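Local atomic coordinates of DUF4973 domain-containing protein (Bacteroides thetaiotaomicron, PDB entry 4QNI), a protein that is of uncharacterised function but probably serves as an auxiliary nutrient-binding protein, built from two domains and probably membrane-attached as a lipoprotein. Residues A[207-220]-A[225-239]. Sequence-based numbering, arbitrary orientation.
Sequences RGYVIDEQTIFTYA and EDYTDRRKYKIKFAF. With EDO (1,2-ethanediol), chain G; EDO (1,2-ethanediol), chain E.
Lys234 lies across the Phe217 ring. Its CB is 4.0 Å from Phe217 CD1, and CG then comes up to CE1. A bend at chi3 (84°) swings the chain back over the ring, so that CE stands 3.6 Å from the Phe217 centroid and 11° off the normal, a CH-pi contact. NZ, still over that face and 4.8 Å from the Phe217 centroid, makes a cation-pi contact, donates to O1 of an ethanediol probably from the crystallisation liquor, and forms a salt bridge with Asp131. Tyr209 CB occupies the opposite face of Phe217, sandwiching the ring.

Beneath these side chains, strands 215-219 and 234-239 run antiparallel. Reciprocal backbone bonds in the Ile216-Phe237 and Thr218-Ile235 pairs fix the register; Phe237 N to Ile216 O is practically straight (179°). Just before strand 215-219 begins, Gln214 NE2 reaches Phe239 O at 3.0 Å, while Gln214 O accepts from Phe239 N.

Tyr219 is flanked too: Phe217 CE1 lies over one face, and Arg230 CB comes within 3.5 Å of Tyr219 CE1. Farther along, Glu225 OE2 accepts from Tyr209 OH (2.6 Å) on its anti side and, in a salt bridge, from Arg207 NH1 (2.9 Å) on its syn side, both from one face of the carboxylate, and also pairs with Arg164. A glutamine in place of Glu225 would probably leave Arg207 and Arg164 without the negative charge they share. Arg207 NE forms a second salt bridge, with Asp174.

The two strands belong to the large antiparallel sheet of the C-terminal BT_3044-like region: 205-210 borders 215-219, while 244-250 continues the sheet beyond 234-240. Ile235 and Phe239 pack onto strand 282-298, and Phe237 onto 244-250.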
# COMPACT_ATOMS: atom_id res chain seq x y z
N ARG A 207 8.42 27.51 -4.33
CA ARG A 207 9.55 27.11 -5.16
C ARG A 207 10.26 28.34 -5.71
O ARG A 207 9.63 29.20 -6.35
CB ARG A 207 9.07 26.18 -6.30
CG ARG A 207 10.22 25.62 -7.13
CD ARG A 207 9.79 24.41 -7.91
NE ARG A 207 9.61 23.29 -6.99
CZ ARG A 207 8.92 22.20 -7.26
NH1 ARG A 207 8.29 22.08 -8.43
NH2 ARG A 207 8.83 21.23 -6.37
N GLY A 208 11.58 28.38 -5.49
CA GLY A 208 12.49 29.42 -5.96
C GLY A 208 13.23 28.83 -7.13
O GLY A 208 14.00 27.89 -6.96
N TYR A 209 12.96 29.33 -8.35
CA TYR A 209 13.56 28.82 -9.59
C TYR A 209 14.76 29.61 -9.99
O TYR A 209 14.72 30.83 -9.92
CB TYR A 209 12.54 28.91 -10.73
CG TYR A 209 11.25 28.19 -10.47
CD1 TYR A 209 10.20 28.82 -9.81
CD2 TYR A 209 11.05 26.89 -10.93
CE1 TYR A 209 8.99 28.16 -9.58
CE2 TYR A 209 9.83 26.25 -10.77
CZ TYR A 209 8.80 26.89 -10.10
OH TYR A 209 7.63 26.22 -9.88
N VAL A 210 15.77 28.95 -10.53
CA VAL A 210 16.98 29.64 -11.00
C VAL A 210 16.72 30.50 -12.25
O VAL A 210 16.00 30.09 -13.17
CB VAL A 210 18.11 28.63 -11.27
CG1 VAL A 210 19.31 29.30 -11.92
CG2 VAL A 210 18.54 27.97 -9.99
N ILE A 211 17.35 31.70 -12.28
CA ILE A 211 17.41 32.62 -13.43
C ILE A 211 18.87 32.62 -13.87
O ILE A 211 19.19 32.29 -15.01
CB ILE A 211 16.82 34.03 -13.17
CG1 ILE A 211 15.28 33.92 -13.11
CG2 ILE A 211 17.28 35.02 -14.28
CD1 ILE A 211 14.53 35.24 -12.85
N ASP A 212 19.75 32.96 -12.94
CA ASP A 212 21.20 32.90 -13.10
C ASP A 212 21.82 32.57 -11.72
O ASP A 212 21.10 32.10 -10.84
CB ASP A 212 21.76 34.17 -13.76
CG ASP A 212 21.51 35.48 -13.03
OD1 ASP A 212 21.37 35.45 -11.78
OD2 ASP A 212 21.53 36.54 -13.70
N GLU A 213 23.13 32.78 -11.54
CA GLU A 213 23.83 32.47 -10.28
C GLU A 213 23.36 33.26 -9.06
O GLU A 213 23.49 32.76 -7.94
CB GLU A 213 25.33 32.74 -10.41
CG GLU A 213 26.06 31.77 -11.31
CD GLU A 213 27.54 32.06 -11.48
OE1 GLU A 213 28.04 33.07 -10.93
OE2 GLU A 213 28.22 31.24 -12.13
N GLN A 214 22.88 34.49 -9.27
CA GLN A 214 22.51 35.39 -8.16
C GLN A 214 21.05 35.79 -8.21
O GLN A 214 20.64 36.75 -7.52
CB GLN A 214 23.39 36.67 -8.24
CG GLN A 214 24.87 36.43 -7.99
CD GLN A 214 25.15 35.89 -6.60
OE1 GLN A 214 25.95 34.96 -6.43
NE2 GLN A 214 24.49 36.45 -5.57
N THR A 215 20.27 35.09 -9.04
CA THR A 215 18.87 35.43 -9.22
C THR A 215 18.00 34.20 -9.31
O THR A 215 18.32 33.23 -10.00
CB THR A 215 18.66 36.30 -10.51
OG1 THR A 215 19.78 37.17 -10.72
CG2 THR A 215 17.38 37.10 -10.50
N ILE A 216 16.86 34.29 -8.66
CA ILE A 216 15.80 33.28 -8.72
C ILE A 216 14.53 34.02 -9.08
O ILE A 216 14.50 35.27 -9.10
CB ILE A 216 15.65 32.50 -7.36
CG1 ILE A 216 15.22 33.41 -6.18
CG2 ILE A 216 16.91 31.68 -7.01
CD1 ILE A 216 14.73 32.61 -4.88
N PHE A 217 13.45 33.27 -9.29
CA PHE A 217 12.13 33.85 -9.30
C PHE A 217 11.19 32.93 -8.49
O PHE A 217 11.46 31.74 -8.30
CB PHE A 217 11.57 34.20 -10.71
CG PHE A 217 10.99 33.03 -11.47
CD1 PHE A 217 9.70 32.59 -11.23
CD2 PHE A 217 11.76 32.37 -12.43
CE1 PHE A 217 9.19 31.49 -11.90
CE2 PHE A 217 11.25 31.26 -13.10
CZ PHE A 217 9.97 30.83 -12.83
N THR A 218 10.11 33.51 -7.96
CA THR A 218 9.01 32.76 -7.37
C THR A 218 7.77 33.20 -8.14
O THR A 218 7.78 34.29 -8.76
CB THR A 218 8.83 33.02 -5.85
OG1 THR A 218 8.19 34.29 -5.66
CG2 THR A 218 10.14 32.87 -4.99
N TYR A 219 6.70 32.44 -8.11
CA TYR A 219 5.45 32.97 -8.62
C TYR A 219 4.90 33.94 -7.54
O TYR A 219 5.23 33.79 -6.36
CB TYR A 219 4.44 31.88 -8.99
CG TYR A 219 4.91 31.06 -10.17
CD1 TYR A 219 4.97 31.62 -11.44
CD2 TYR A 219 5.34 29.75 -10.00
CE1 TYR A 219 5.50 30.90 -12.51
CE2 TYR A 219 5.82 29.01 -11.08
CZ TYR A 219 5.90 29.59 -12.33
OH TYR A 219 6.34 28.87 -13.40
N ALA A 220 4.13 34.96 -7.95
CA ALA A 220 3.55 35.94 -7.04
C ALA A 220 2.56 35.29 -6.07
O ALA A 220 1.71 34.51 -6.48
CB ALA A 220 2.86 37.05 -7.84
N GLU A 225 3.12 26.55 -9.84
CA GLU A 225 3.36 25.75 -11.04
C GLU A 225 2.10 25.16 -11.68
O GLU A 225 2.13 24.81 -12.86
CB GLU A 225 4.25 24.58 -10.66
CG GLU A 225 5.43 24.40 -11.56
CD GLU A 225 6.36 23.35 -11.01
OE1 GLU A 225 5.96 22.17 -10.98
OE2 GLU A 225 7.51 23.70 -10.65
N ASP A 226 1.03 24.94 -10.89
CA ASP A 226 -0.16 24.31 -11.44
C ASP A 226 -1.22 25.35 -11.91
O ASP A 226 -2.29 24.97 -12.35
CB ASP A 226 -0.73 23.25 -10.49
CG ASP A 226 0.15 22.00 -10.37
OD1 ASP A 226 0.94 21.73 -11.32
OD2 ASP A 226 0.05 21.30 -9.35
N TYR A 227 -0.84 26.65 -11.95
CA TYR A 227 -1.65 27.74 -12.51
C TYR A 227 -1.37 27.81 -13.99
O TYR A 227 -0.21 27.94 -14.40
CB TYR A 227 -1.32 29.10 -11.83
CG TYR A 227 -1.98 29.31 -10.48
CD1 TYR A 227 -1.78 28.42 -9.43
CD2 TYR A 227 -2.80 30.42 -10.26
CE1 TYR A 227 -2.41 28.60 -8.20
CE2 TYR A 227 -3.40 30.64 -9.01
CZ TYR A 227 -3.21 29.71 -7.99
OH TYR A 227 -3.80 29.89 -6.77
N THR A 228 -2.43 27.77 -14.83
CA THR A 228 -2.25 27.84 -16.28
C THR A 228 -1.74 29.23 -16.68
O THR A 228 -1.09 29.36 -17.71
CB THR A 228 -3.55 27.48 -17.03
OG1 THR A 228 -4.54 28.47 -16.76
CG2 THR A 228 -4.08 26.09 -16.69
N ASP A 229 -2.02 30.27 -15.86
CA ASP A 229 -1.60 31.68 -16.09
C ASP A 229 -0.29 32.10 -15.33
O ASP A 229 0.03 33.29 -15.34
CB ASP A 229 -2.76 32.66 -15.74
CG ASP A 229 -3.43 32.50 -14.39
OD1 ASP A 229 -3.14 31.49 -13.70
OD2 ASP A 229 -4.28 33.37 -14.03
N ARG A 230 0.46 31.12 -14.73
CA ARG A 230 1.77 31.26 -14.03
C ARG A 230 2.63 32.43 -14.51
O ARG A 230 3.10 33.25 -13.71
CB ARG A 230 2.68 30.03 -14.34
CG ARG A 230 2.35 28.74 -13.68
CD ARG A 230 3.46 27.71 -13.81
NE ARG A 230 3.94 27.40 -15.16
CZ ARG A 230 3.35 26.56 -16.00
NH1 ARG A 230 2.19 26.00 -15.69
NH2 ARG A 230 3.89 26.31 -17.18
N ARG A 231 2.94 32.39 -15.83
CA ARG A 231 3.90 33.23 -16.56
C ARG A 231 3.62 34.73 -16.40
O ARG A 231 4.54 35.54 -16.51
CB ARG A 231 3.96 32.80 -18.04
CG ARG A 231 4.43 31.34 -18.24
CD ARG A 231 4.14 30.85 -19.65
NE ARG A 231 4.59 29.48 -19.93
CZ ARG A 231 3.86 28.38 -19.72
NH1 ARG A 231 2.67 28.46 -19.13
NH2 ARG A 231 4.34 27.18 -20.05
N LYS A 232 2.36 35.09 -16.11
CA LYS A 232 1.96 36.47 -15.87
C LYS A 232 2.39 36.94 -14.46
O LYS A 232 2.36 38.14 -14.19
CB LYS A 232 0.41 36.60 -16.01
CG LYS A 232 -0.10 37.24 -17.30
CD LYS A 232 -1.64 37.44 -17.31
CE LYS A 232 -2.13 38.72 -16.64
NZ LYS A 232 -3.55 39.04 -16.98
N TYR A 233 2.78 36.00 -13.57
CA TYR A 233 3.06 36.31 -12.16
C TYR A 233 4.49 35.93 -11.65
O TYR A 233 4.61 35.47 -10.51
CB TYR A 233 1.99 35.63 -11.30
CG TYR A 233 0.59 36.04 -11.71
CD1 TYR A 233 0.07 37.28 -11.33
CD2 TYR A 233 -0.19 35.22 -12.53
CE1 TYR A 233 -1.20 37.68 -11.73
CE2 TYR A 233 -1.47 35.62 -12.94
CZ TYR A 233 -1.96 36.85 -12.54
OH TYR A 233 -3.21 37.26 -12.95
N LYS A 234 5.56 36.23 -12.43
CA LYS A 234 6.93 35.94 -11.97
C LYS A 234 7.54 37.10 -11.18
O LYS A 234 7.66 38.23 -11.69
CB LYS A 234 7.85 35.55 -13.13
CG LYS A 234 7.41 34.27 -13.83
CD LYS A 234 8.01 34.16 -15.22
CE LYS A 234 9.40 33.59 -15.21
NZ LYS A 234 10.02 33.75 -16.53
N ILE A 235 7.97 36.82 -9.94
CA ILE A 235 8.61 37.80 -9.06
C ILE A 235 10.10 37.44 -8.94
O ILE A 235 10.43 36.39 -8.39
CB ILE A 235 7.89 37.88 -7.67
CG1 ILE A 235 6.35 38.09 -7.79
CG2 ILE A 235 8.55 38.92 -6.76
CD1 ILE A 235 5.81 39.32 -8.71
N LYS A 236 10.98 38.31 -9.44
CA LYS A 236 12.43 38.11 -9.46
C LYS A 236 13.06 38.50 -8.16
O LYS A 236 12.73 39.55 -7.61
CB LYS A 236 13.07 38.91 -10.60
CG LYS A 236 12.77 38.37 -11.99
CD LYS A 236 13.21 39.35 -13.10
CE LYS A 236 14.71 39.55 -13.23
NZ LYS A 236 15.05 40.68 -14.15
N PHE A 237 14.00 37.67 -7.67
CA PHE A 237 14.80 37.90 -6.45
C PHE A 237 16.28 37.87 -6.81
O PHE A 237 16.81 36.82 -7.20
CB PHE A 237 14.48 36.88 -5.35
CG PHE A 237 13.11 37.00 -4.74
CD1 PHE A 237 11.98 36.52 -5.40
CD2 PHE A 237 12.95 37.50 -3.44
CE1 PHE A 237 10.71 36.60 -4.82
CE2 PHE A 237 11.67 37.56 -2.85
CZ PHE A 237 10.56 37.16 -3.55
N ALA A 238 16.94 39.02 -6.72
CA ALA A 238 18.36 39.18 -7.04
C ALA A 238 19.11 39.37 -5.73
O ALA A 238 18.77 40.25 -4.98
CB ALA A 238 18.57 40.38 -7.97
N PHE A 239 20.11 38.51 -5.45
CA PHE A 239 20.90 38.50 -4.21
C PHE A 239 22.11 39.35 -4.41
O PHE A 239 22.97 38.98 -5.20
CB PHE A 239 21.26 37.04 -3.82
CG PHE A 239 20.00 36.23 -3.57
CD1 PHE A 239 19.29 35.67 -4.62
CD2 PHE A 239 19.52 36.07 -2.27
CE1 PHE A 239 18.09 34.99 -4.38
CE2 PHE A 239 18.32 35.39 -2.03
CZ PHE A 239 17.61 34.84 -3.09
C1 EDO G . 13.32 34.51 -16.41
O1 EDO G . 12.85 33.24 -15.97
C2 EDO G . 14.45 34.35 -17.45
O2 EDO G . 13.89 34.07 -18.73
C1 EDO E . 7.38 34.73 -2.65
O1 EDO E . 7.14 35.94 -3.33
C2 EDO E . 6.42 34.59 -1.48
O2 EDO E . 5.11 34.36 -1.95